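Long-range contacts in diol-dehydratase (Roseburia inulinivorans, PDB 5I2A), which probably dehydrates 1,2-propanediol without coenzyme B12, as a member of the glycyl radical enzyme family: residues A597-D602 with R628-M633; V167-E172 with S528-D533; Y674-E679 with H746-N751. All coordinates share one frame; numbering follows the deposited sequence.

Contact 1: residues A597-D602 with R628-M633; sequences ATTAGD and RQVLEM
Ala600 packs against Val630 and Leu631 at the open end of a helical hairpin, in which helix 597-613 leads out and helix 620-632 returns beside it. The alanine's small side chain leaves a valine branch able to rest on the helix backbone itself. The Ala600 CB methyl meets Leu631 CD2 at 3.8 Å, with the branch point CG of the same leucine not much farther off. Val630 takes the other part of the alanine, its CG1 lying 3.7 Å from Ala600 CA and so against the backbone rather than only the methyl. With CG1 anti to the backbone N of Val630 (chi1 175°), this branch also reaches Thr599, whose CG2 crosses it at about a right angle, 4.1 Å from Val630 CG1. Leu631 CD2 extends the patch to the first turn of the partner helix, where it lies 3.9 Å from Ala597 N.

One layer out, the short segments approach to 8.7 Å between axes at 144°, so they are inclined well away from strict antiparallel alignment. The side chains meet through carbon atoms alone, Thr599 by its methyl, and the contact is modest in extent, with Ala600 and Val630 buried and Leu631 at the exposed margin. Leu595 covers more of Val630, while His716 touches Thr599. Asp596, just before the helix, accepts a hydrogen bond at OD1 from Thr599 N and so ties down the turn that carries the threonine. Arg628, whose CB points away from the partner helix, closes a salt bridge one turn along its own helix, Arg628 NH1 to Glu632 OE1 at 2.7 Å.

Contact 2: residues V167-E172 with S528-D533; sequences VTVQYE and SCLVDD
Gln170 and Leu530 bring their backbones together, the N-H of Gln170 giving a 3.0 Å hydrogen bond from Gln170 N to Leu530 O, in the carbonyl plane. Two helix ends thus meet: Gln170 is the N-cap residue of helix 171-190 and the centre of an inverse gamma turn, while Leu530 directly follows helix 525-529. The glutamine illustrates how a buried amide can be gripped from several sides. Its CG stands anti to the carbonyl carbon (chi1 -70°), and from there the extended chain passes over the Leu530 carbonyl and delivers NE2 of Gln170 to Asp532 OD1 at 2.8 Å. The carboxylate oxygen lies nearly in the amide plane, yet is itself approached from above the carboxylate plane, the two flat groups standing 71° apart. Gly445 O takes a second bond from NE2, and Thr173 OG1 bonds to OE1, so the amide's rotation is well defined.

Next to these polar groups the side chains are aliphatic. Val167 CG2 and Val531 CG2 meet tip to tip at 4.2 Å, and Val169 CG2 joins them, 4.0 Å from Val531 CG2. Val169 CG1 lies 3.9 Å from Leu530 CD1. Ile272 of helix 262-279 packs on both Val169 and Leu530. On the polar side, one water donates to Gln170 OE1 and to Cys529 O, at 2.9 Å from each oxygen.

Contact 3: residues Y674-E679 with H746-N751; sequences YTRPLE and HAIASN
Torsions in Ile748 and Glu679 bring these two side chains together. In the isoleucine, CG1 stands anti to the backbone N (chi1 -166°) and the chain continues extended, which carries CD1 across the helix, to Arg676 CG and the Glu679 carboxylate, and leaves CG2 turned to Thr675. In Glu679, CG lies between the backbone N and the carbonyl carbon (chi1 69°), and from there the chain runs straight, carrying the carboxylate across to the end of the isoleucine.

The principle illustrated is that one branched residue can engage three neighbours at once, CG2 meeting Thr675, CD1 meeting Arg676, and CG1 with CD1 meeting Glu679. Ile748 CG2 is 3.5 Å from Thr675 OG1, the two side chains crossing at a slant. Ile748 CD1 rests on the aliphatic start of Arg676, 3.7 Å from Arg676 CG, while Ile748 CG1 lies 3.5 Å from Glu679 OE2; both of these side chains cross the isoleucine at about a right angle. Beside this, Ala749 CB approaches Thr675 CG2 at 4.1 Å. The backbones are linked through a water that donates to both carbonyls, 2.8 Å from Thr675 O and 3.0 Å from Ile748 O.

Arg423 bridges the two segments. It forms a salt bridge through NH2 with Glu679 OE2, and the same nitrogen bonds to Ile748 O; its NE reaches Ser750 OG. The carboxylate packed against Ile748 is therefore held by a charge that also grips the loop, and the pairing would be expected to stabilise its ionised form. The loop bends sharply at Ala749, the centre of an inverse gamma turn. The contact packs the C-terminal part of helix 661-678, in the pyruvate formate lyase-like region, against the loop between helix 734-741 and strand 756-759, in the glycine radical region, the two sequence regions that make up a glycyl radical enzyme.

The three contacts follow one another along the chain without touching: contact 2 closes before contact 1 opens, and contact 1 before contact 3. Contacts 1 and 2 lie on opposite sides of the chain's centre, their own centres about 52 Å apart. Contact 3 falls nearer to contact 2, with about 26 Å between centres and 10 Å between nearest atoms, than to contact 1, about 39 Å away by centres. Contact 1 is peripheral, about 34 Å from the chain's centre, against 20 and 18 Å for contacts 2 and 3. Contact 3 alone reaches the glycine radical region, which also contains Gly817, the predicted radical site, not radical-bearing in this structure.

Contact 1: residues A597-D602 with R628-M633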
loop_
_atom_site.group_PDB
_atom_site.type_symbol
_atom_site.label_atom_id
_atom_site.label_comp_id
_atom_site.label_asym_id
_atom_site.label_seq_id
_atom_site.Cartn_x
_atom_site.Cartn_y
_atom_site.Cartn_z
ATOM N N ALA A 597 -33.190 -31.957 8.066
ATOM C CA ALA A 597 -32.216 -32.140 7.001
ATOM C C ALA A 597 -30.847 -31.575 7.378
ATOM O O ALA A 597 -29.809 -32.163 7.045
ATOM C CB ALA A 597 -32.715 -31.497 5.725
ATOM N N THR A 598 -30.842 -30.442 8.075
ATOM C CA THR A 598 -29.582 -29.818 8.477
ATOM C C THR A 598 -28.841 -30.741 9.442
ATOM O O THR A 598 -27.652 -30.985 9.290
ATOM C CB THR A 598 -29.806 -28.426 9.128
ATOM O OG1 THR A 598 -30.428 -27.558 8.175
ATOM C CG2 THR A 598 -28.479 -27.805 9.550
ATOM N N THR A 599 -29.549 -31.273 10.427
ATOM C CA THR A 599 -28.913 -32.185 11.362
ATOM C C THR A 599 -28.475 -33.482 10.656
ATOM O O THR A 599 -27.392 -34.003 10.907
ATOM C CB THR A 599 -29.840 -32.499 12.524
ATOM O OG1 THR A 599 -30.130 -31.283 13.216
ATOM C CG2 THR A 599 -29.187 -33.482 13.488
ATOM N N ALA A 600 -29.310 -33.973 9.750
ATOM C CA ALA A 600 -28.970 -35.166 8.984
ATOM C C ALA A 600 -27.648 -34.959 8.249
ATOM O O ALA A 600 -26.742 -35.769 8.365
ATOM C CB ALA A 600 -30.071 -35.501 8.012
ATOM N N GLY A 601 -27.548 -33.856 7.516
ATOM C CA GLY A 601 -26.332 -33.496 6.813
ATOM C C GLY A 601 -25.124 -33.369 7.726
ATOM O O GLY A 601 -24.047 -33.876 7.396
ATOM N N ASP A 602 -25.294 -32.700 8.867
ATOM C CA ASP A 602 -24.194 -32.518 9.809
ATOM C C ASP A 602 -23.622 -33.865 10.248
ATOM O O ASP A 602 -22.421 -34.106 10.167
ATOM C CB ASP A 602 -24.643 -31.741 11.050
ATOM C CG ASP A 602 -24.767 -30.244 10.807
ATOM O OD1 ASP A 602 -24.271 -29.730 9.787
ATOM O OD2 ASP A 602 -25.371 -29.580 11.665
ATOM N N ARG A 628 -30.888 -41.217 6.289
ATOM C CA ARG A 628 -32.263 -41.690 6.394
ATOM C C ARG A 628 -32.547 -42.037 7.853
ATOM O O ARG A 628 -33.649 -41.811 8.352
ATOM C CB ARG A 628 -32.507 -42.893 5.466
ATOM C CG ARG A 628 -33.973 -43.316 5.356
ATOM C CD ARG A 628 -34.124 -44.824 5.194
ATOM N NE ARG A 628 -33.351 -45.551 6.196
ATOM C CZ ARG A 628 -33.873 -46.393 7.079
ATOM N NH1 ARG A 628 -35.182 -46.613 7.092
ATOM N NH2 ARG A 628 -33.086 -47.007 7.951
ATOM N N GLN A 629 -31.526 -42.536 8.535
ATOM C CA GLN A 629 -31.601 -42.843 9.956
ATOM C C GLN A 629 -31.906 -41.627 10.835
ATOM O O GLN A 629 -32.824 -41.664 11.656
ATOM C CB GLN A 629 -30.287 -43.478 10.386
ATOM C CG GLN A 629 -30.107 -43.732 11.857
ATOM C CD GLN A 629 -28.772 -44.396 12.137
ATOM O OE1 GLN A 629 -28.411 -45.382 11.489
ATOM N NE2 GLN A 629 -28.025 -43.854 13.095
ATOM N N VAL A 630 -31.115 -40.566 10.681
ATOM C CA VAL A 630 -31.338 -39.334 11.428
ATOM C C VAL A 630 -32.751 -38.814 11.170
ATOM O O VAL A 630 -33.483 -38.480 12.096
ATOM C CB VAL A 630 -30.321 -38.240 11.046
ATOM C CG1 VAL A 630 -30.657 -36.924 11.753
ATOM C CG2 VAL A 630 -28.907 -38.693 11.368
ATOM N N LEU A 631 -33.126 -38.768 9.895
ATOM C CA LEU A 631 -34.418 -38.246 9.488
ATOM C C LEU A 631 -35.573 -39.060 10.063
ATOM O O LEU A 631 -36.629 -38.508 10.367
ATOM C CB LEU A 631 -34.512 -38.208 7.968
ATOM C CG LEU A 631 -33.575 -37.206 7.310
ATOM C CD1 LEU A 631 -33.783 -37.221 5.820
ATOM C CD2 LEU A 631 -33.828 -35.811 7.882
ATOM N N GLU A 632 -35.367 -40.366 10.225
ATOM C CA GLU A 632 -36.451 -41.251 10.649
ATOM C C GLU A 632 -36.297 -41.679 12.093
ATOM O O GLU A 632 -37.065 -42.499 12.585
ATOM C CB GLU A 632 -36.531 -42.488 9.739
ATOM C CG GLU A 632 -37.077 -42.167 8.352
ATOM C CD GLU A 632 -37.099 -43.358 7.406
ATOM O OE1 GLU A 632 -36.560 -44.429 7.754
ATOM O OE2 GLU A 632 -37.660 -43.207 6.304
ATOM N N MET A 633 -35.312 -41.116 12.777
ATOM C CA MET A 633 -35.060 -41.512 14.148
ATOM C C MET A 633 -36.267 -41.295 15.033
ATOM O O MET A 633 -36.896 -40.241 14.983
ATOM C CB MET A 633 -33.890 -40.744 14.736
ATOM C CG MET A 633 -33.654 -41.153 16.163
ATOM S SD MET A 633 -32.602 -40.044 17.070
ATOM C CE MET A 633 -32.605 -40.863 18.661
#

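Contact 2: residues V167-E172 with S528-D533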
loop_
_atom_site.group_PDB
_atom_site.type_symbol
_atom_site.label_atom_id
_atom_site.label_comp_id
_atom_site.label_asym_id
_atom_site.label_seq_id
_atom_site.Cartn_x
_atom_site.Cartn_y
_atom_site.Cartn_z
ATOM N N VAL A 167 -22.705 5.408 3.888
ATOM C CA VAL A 167 -22.234 6.761 4.040
ATOM C C VAL A 167 -23.296 7.741 3.546
ATOM O O VAL A 167 -24.067 7.445 2.619
ATOM C CB VAL A 167 -20.906 6.985 3.268
ATOM C CG1 VAL A 167 -21.101 6.697 1.784
ATOM C CG2 VAL A 167 -20.380 8.416 3.469
ATOM N N THR A 168 -23.343 8.892 4.209
ATOM C CA THR A 168 -24.034 10.067 3.716
ATOM C C THR A 168 -22.995 11.113 3.349
ATOM O O THR A 168 -22.358 11.733 4.198
ATOM C CB THR A 168 -24.989 10.666 4.746
ATOM O OG1 THR A 168 -26.025 9.732 5.022
ATOM C CG2 THR A 168 -25.580 11.976 4.217
ATOM N N VAL A 169 -22.877 11.314 2.060
ATOM C CA VAL A 169 -21.868 12.144 1.471
ATOM C C VAL A 169 -22.352 13.616 1.551
ATOM O O VAL A 169 -23.495 13.876 1.956
ATOM C CB VAL A 169 -21.658 11.629 0.030
ATOM C CG1 VAL A 169 -22.496 12.389 -1.012
ATOM C CG2 VAL A 169 -20.248 11.378 -0.295
ATOM N N GLN A 170 -21.502 14.576 1.201
ATOM C CA GLN A 170 -21.897 15.984 1.235
ATOM C C GLN A 170 -22.737 16.382 0.008
ATOM O O GLN A 170 -22.253 17.088 -0.873
ATOM C CB GLN A 170 -20.658 16.893 1.322
ATOM C CG GLN A 170 -19.902 16.866 2.657
ATOM C CD GLN A 170 -18.503 17.499 2.561
ATOM O OE1 GLN A 170 -18.238 18.326 1.684
ATOM N NE2 GLN A 170 -17.603 17.094 3.459
ATOM N N TYR A 171 -23.985 15.927 -0.055
ATOM C CA TYR A 171 -24.864 16.337 -1.150
ATOM C C TYR A 171 -24.955 17.862 -1.204
ATOM O O TYR A 171 -24.983 18.451 -2.277
ATOM C CB TYR A 171 -26.262 15.743 -0.995
ATOM C CG TYR A 171 -26.307 14.231 -0.962
ATOM C CD1 TYR A 171 -26.342 13.494 -2.128
ATOM C CD2 TYR A 171 -26.330 13.553 0.244
ATOM C CE1 TYR A 171 -26.388 12.108 -2.097
ATOM C CE2 TYR A 171 -26.374 12.173 0.295
ATOM C CZ TYR A 171 -26.409 11.453 -0.881
ATOM O OH TYR A 171 -26.466 10.082 -0.840
ATOM N N GLU A 172 -24.977 18.488 -0.033
ATOM C CA GLU A 172 -25.147 19.930 0.054
ATOM C C GLU A 172 -23.948 20.687 -0.533
ATOM O O GLU A 172 -24.098 21.813 -1.014
ATOM C CB GLU A 172 -25.385 20.353 1.501
ATOM C CG GLU A 172 -24.187 20.155 2.414
ATOM C CD GLU A 172 -24.022 18.714 2.914
ATOM O OE1 GLU A 172 -24.892 17.847 2.646
ATOM O OE2 GLU A 172 -22.996 18.455 3.575
ATOM N N SER A 528 -14.728 9.787 -1.839
ATOM C CA SER A 528 -13.843 10.436 -0.866
ATOM C C SER A 528 -13.879 11.967 -0.935
ATOM O O SER A 528 -13.809 12.635 0.098
ATOM C CB SER A 528 -12.388 9.961 -1.036
ATOM O OG SER A 528 -12.257 8.588 -0.724
ATOM N N CYS A 529 -13.996 12.522 -2.138
ATOM C CA CYS A 529 -13.878 13.967 -2.273
ATOM C C CYS A 529 -15.079 14.662 -1.643
ATOM O O CYS A 529 -15.013 15.840 -1.324
ATOM C CB CYS A 529 -13.724 14.393 -3.742
ATOM S SG CYS A 529 -15.202 14.356 -4.805
ATOM N N LEU A 530 -16.160 13.916 -1.434
ATOM C CA LEU A 530 -17.348 14.475 -0.796
ATOM C C LEU A 530 -17.427 14.146 0.710
ATOM O O LEU A 530 -18.483 14.272 1.334
ATOM C CB LEU A 530 -18.595 13.980 -1.526
ATOM C CG LEU A 530 -18.623 14.255 -3.029
ATOM C CD1 LEU A 530 -19.902 13.719 -3.640
ATOM C CD2 LEU A 530 -18.464 15.765 -3.276
ATOM N N VAL A 531 -16.302 13.725 1.292
ATOM C CA VAL A 531 -16.235 13.428 2.721
ATOM C C VAL A 531 -15.003 14.098 3.352
ATOM O O VAL A 531 -13.887 13.827 2.921
ATOM C CB VAL A 531 -16.157 11.894 2.980
ATOM C CG1 VAL A 531 -15.951 11.606 4.473
ATOM C CG2 VAL A 531 -17.378 11.159 2.443
ATOM N N ASP A 532 -15.194 14.954 4.360
ATOM C CA ASP A 532 -14.059 15.510 5.108
ATOM C C ASP A 532 -13.350 14.383 5.863
ATOM O O ASP A 532 -14.022 13.533 6.438
ATOM C CB ASP A 532 -14.494 16.565 6.121
ATOM C CG ASP A 532 -15.189 17.757 5.493
ATOM O OD1 ASP A 532 -15.035 18.006 4.284
ATOM O OD2 ASP A 532 -15.886 18.450 6.244
ATOM N N ASP A 533 -12.021 14.385 5.925
ATOM C CA ASP A 533 -11.134 15.434 5.424
ATOM C C ASP A 533 -10.215 14.906 4.329
ATOM O O ASP A 533 -9.002 15.154 4.353
ATOM C CB ASP A 533 -10.258 15.976 6.557
ATOM C CG ASP A 533 -10.634 17.381 6.984
ATOM O OD1 ASP A 533 -11.181 18.141 6.157
ATOM O OD2 ASP A 533 -10.376 17.719 8.154
HETATM O O HOH W 1 -16.021 18.228 -0.129
#

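Contact 3: residues Y674-E679 with H746-N751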
loop_
_atom_site.group_PDB
_atom_site.type_symbol
_atom_site.label_atom_id
_atom_site.label_comp_id
_atom_site.label_asym_id
_atom_site.label_seq_id
_atom_site.Cartn_x
_atom_site.Cartn_y
_atom_site.Cartn_z
ATOM N N TYR A 674 -21.415 -8.424 24.518
ATOM C CA TYR A 674 -21.154 -8.120 23.116
ATOM C C TYR A 674 -20.723 -6.664 22.939
ATOM O O TYR A 674 -19.730 -6.391 22.276
ATOM C CB TYR A 674 -22.389 -8.409 22.256
ATOM C CG TYR A 674 -22.184 -8.146 20.775
ATOM C CD1 TYR A 674 -21.456 -9.028 19.989
ATOM C CD2 TYR A 674 -22.726 -7.021 20.162
ATOM C CE1 TYR A 674 -21.271 -8.792 18.635
ATOM C CE2 TYR A 674 -22.552 -6.783 18.802
ATOM C CZ TYR A 674 -21.826 -7.670 18.048
ATOM O OH TYR A 674 -21.638 -7.433 16.710
ATOM N N THR A 675 -21.453 -5.736 23.555
ATOM C CA THR A 675 -21.235 -4.314 23.292
ATOM C C THR A 675 -20.019 -3.719 24.006
ATOM O O THR A 675 -19.404 -2.806 23.493
ATOM C CB THR A 675 -22.475 -3.476 23.667
ATOM O OG1 THR A 675 -22.781 -3.659 25.053
ATOM C CG2 THR A 675 -23.687 -3.897 22.812
ATOM N N ARG A 676 -19.673 -4.217 25.186
ATOM C CA ARG A 676 -18.550 -3.642 25.908
ATOM C C ARG A 676 -17.197 -4.045 25.324
ATOM O O ARG A 676 -16.344 -3.183 25.147
ATOM C CB ARG A 676 -18.610 -3.994 27.387
ATOM C CG ARG A 676 -18.735 -2.760 28.240
ATOM C CD ARG A 676 -18.913 -3.082 29.693
ATOM N NE ARG A 676 -19.819 -2.124 30.308
ATOM C CZ ARG A 676 -20.669 -2.433 31.275
ATOM N NH1 ARG A 676 -20.720 -3.674 31.740
ATOM N NH2 ARG A 676 -21.455 -1.496 31.785
ATOM N N PRO A 677 -16.994 -5.337 25.026
ATOM C CA PRO A 677 -15.707 -5.651 24.400
ATOM C C PRO A 677 -15.506 -4.918 23.072
ATOM O O PRO A 677 -14.406 -4.434 22.795
ATOM C CB PRO A 677 -15.782 -7.166 24.184
ATOM C CG PRO A 677 -16.708 -7.645 25.244
ATOM C CD PRO A 677 -17.760 -6.560 25.339
ATOM N N LEU A 678 -16.563 -4.812 22.275
ATOM C CA LEU A 678 -16.405 -4.239 20.944
ATOM C C LEU A 678 -15.863 -2.809 20.967
ATOM O O LEU A 678 -15.033 -2.470 20.128
ATOM C CB LEU A 678 -17.723 -4.284 20.176
ATOM C CG LEU A 678 -17.843 -5.559 19.340
ATOM C CD1 LEU A 678 -19.266 -5.689 18.852
ATOM C CD2 LEU A 678 -16.845 -5.567 18.159
ATOM N N GLU A 679 -16.301 -1.985 21.924
ATOM C CA GLU A 679 -15.883 -0.574 21.934
ATOM C C GLU A 679 -14.390 -0.397 22.243
ATOM O O GLU A 679 -13.885 0.708 22.159
ATOM C CB GLU A 679 -16.710 0.250 22.927
ATOM C CG GLU A 679 -16.444 -0.092 24.400
ATOM C CD GLU A 679 -17.220 0.792 25.390
ATOM O OE1 GLU A 679 -17.081 0.565 26.605
ATOM O OE2 GLU A 679 -17.959 1.705 24.964
ATOM N N HIS A 746 -28.665 0.961 25.297
ATOM C CA HIS A 746 -28.689 1.206 23.859
ATOM C C HIS A 746 -27.571 2.114 23.393
ATOM O O HIS A 746 -27.053 1.940 22.287
ATOM C CB HIS A 746 -30.025 1.812 23.441
ATOM C CG HIS A 746 -31.183 0.882 23.603
ATOM N ND1 HIS A 746 -31.800 0.272 22.533
ATOM C CD2 HIS A 746 -31.828 0.446 24.712
ATOM C CE1 HIS A 746 -32.776 -0.498 22.976
ATOM N NE2 HIS A 746 -32.813 -0.412 24.293
ATOM N N ALA A 747 -27.224 3.092 24.228
ATOM C CA ALA A 747 -26.264 4.126 23.858
ATOM C C ALA A 747 -24.869 3.556 23.602
ATOM O O ALA A 747 -24.171 4.029 22.725
ATOM C CB ALA A 747 -26.198 5.206 24.937
ATOM N N ILE A 748 -24.477 2.531 24.353
ATOM C CA ILE A 748 -23.176 1.910 24.123
ATOM C C ILE A 748 -23.147 1.192 22.765
ATOM O O ILE A 748 -22.096 1.102 22.144
ATOM C CB ILE A 748 -22.785 0.945 25.269
ATOM C CG1 ILE A 748 -21.302 0.578 25.188
ATOM C CG2 ILE A 748 -23.664 -0.313 25.324
ATOM C CD1 ILE A 748 -20.842 -0.276 26.396
ATOM N N ALA A 749 -24.307 0.732 22.295
ATOM C CA ALA A 749 -24.417 0.179 20.943
ATOM C C ALA A 749 -24.632 1.306 19.940
ATOM O O ALA A 749 -25.692 1.412 19.317
ATOM C CB ALA A 749 -25.554 -0.824 20.858
ATOM N N SER A 750 -23.604 2.125 19.763
ATOM C CA SER A 750 -23.764 3.393 19.079
ATOM C C SER A 750 -23.740 3.233 17.562
ATOM O O SER A 750 -23.873 4.212 16.842
ATOM C CB SER A 750 -22.690 4.378 19.549
ATOM O OG SER A 750 -21.411 3.787 19.535
ATOM N N ASN A 751 -23.591 2.002 17.076
ATOM C CA ASN A 751 -23.858 1.728 15.671
ATOM C C ASN A 751 -25.354 1.545 15.417
ATOM O O ASN A 751 -25.758 1.336 14.280
ATOM C CB ASN A 751 -23.092 0.489 15.170
ATOM C CG ASN A 751 -23.031 0.429 13.647
ATOM O OD1 ASN A 751 -22.754 1.434 12.986
ATOM N ND2 ASN A 751 -23.336 -0.742 13.081
HETATM O O HOH W 2 -20.102 -0.992 21.430
#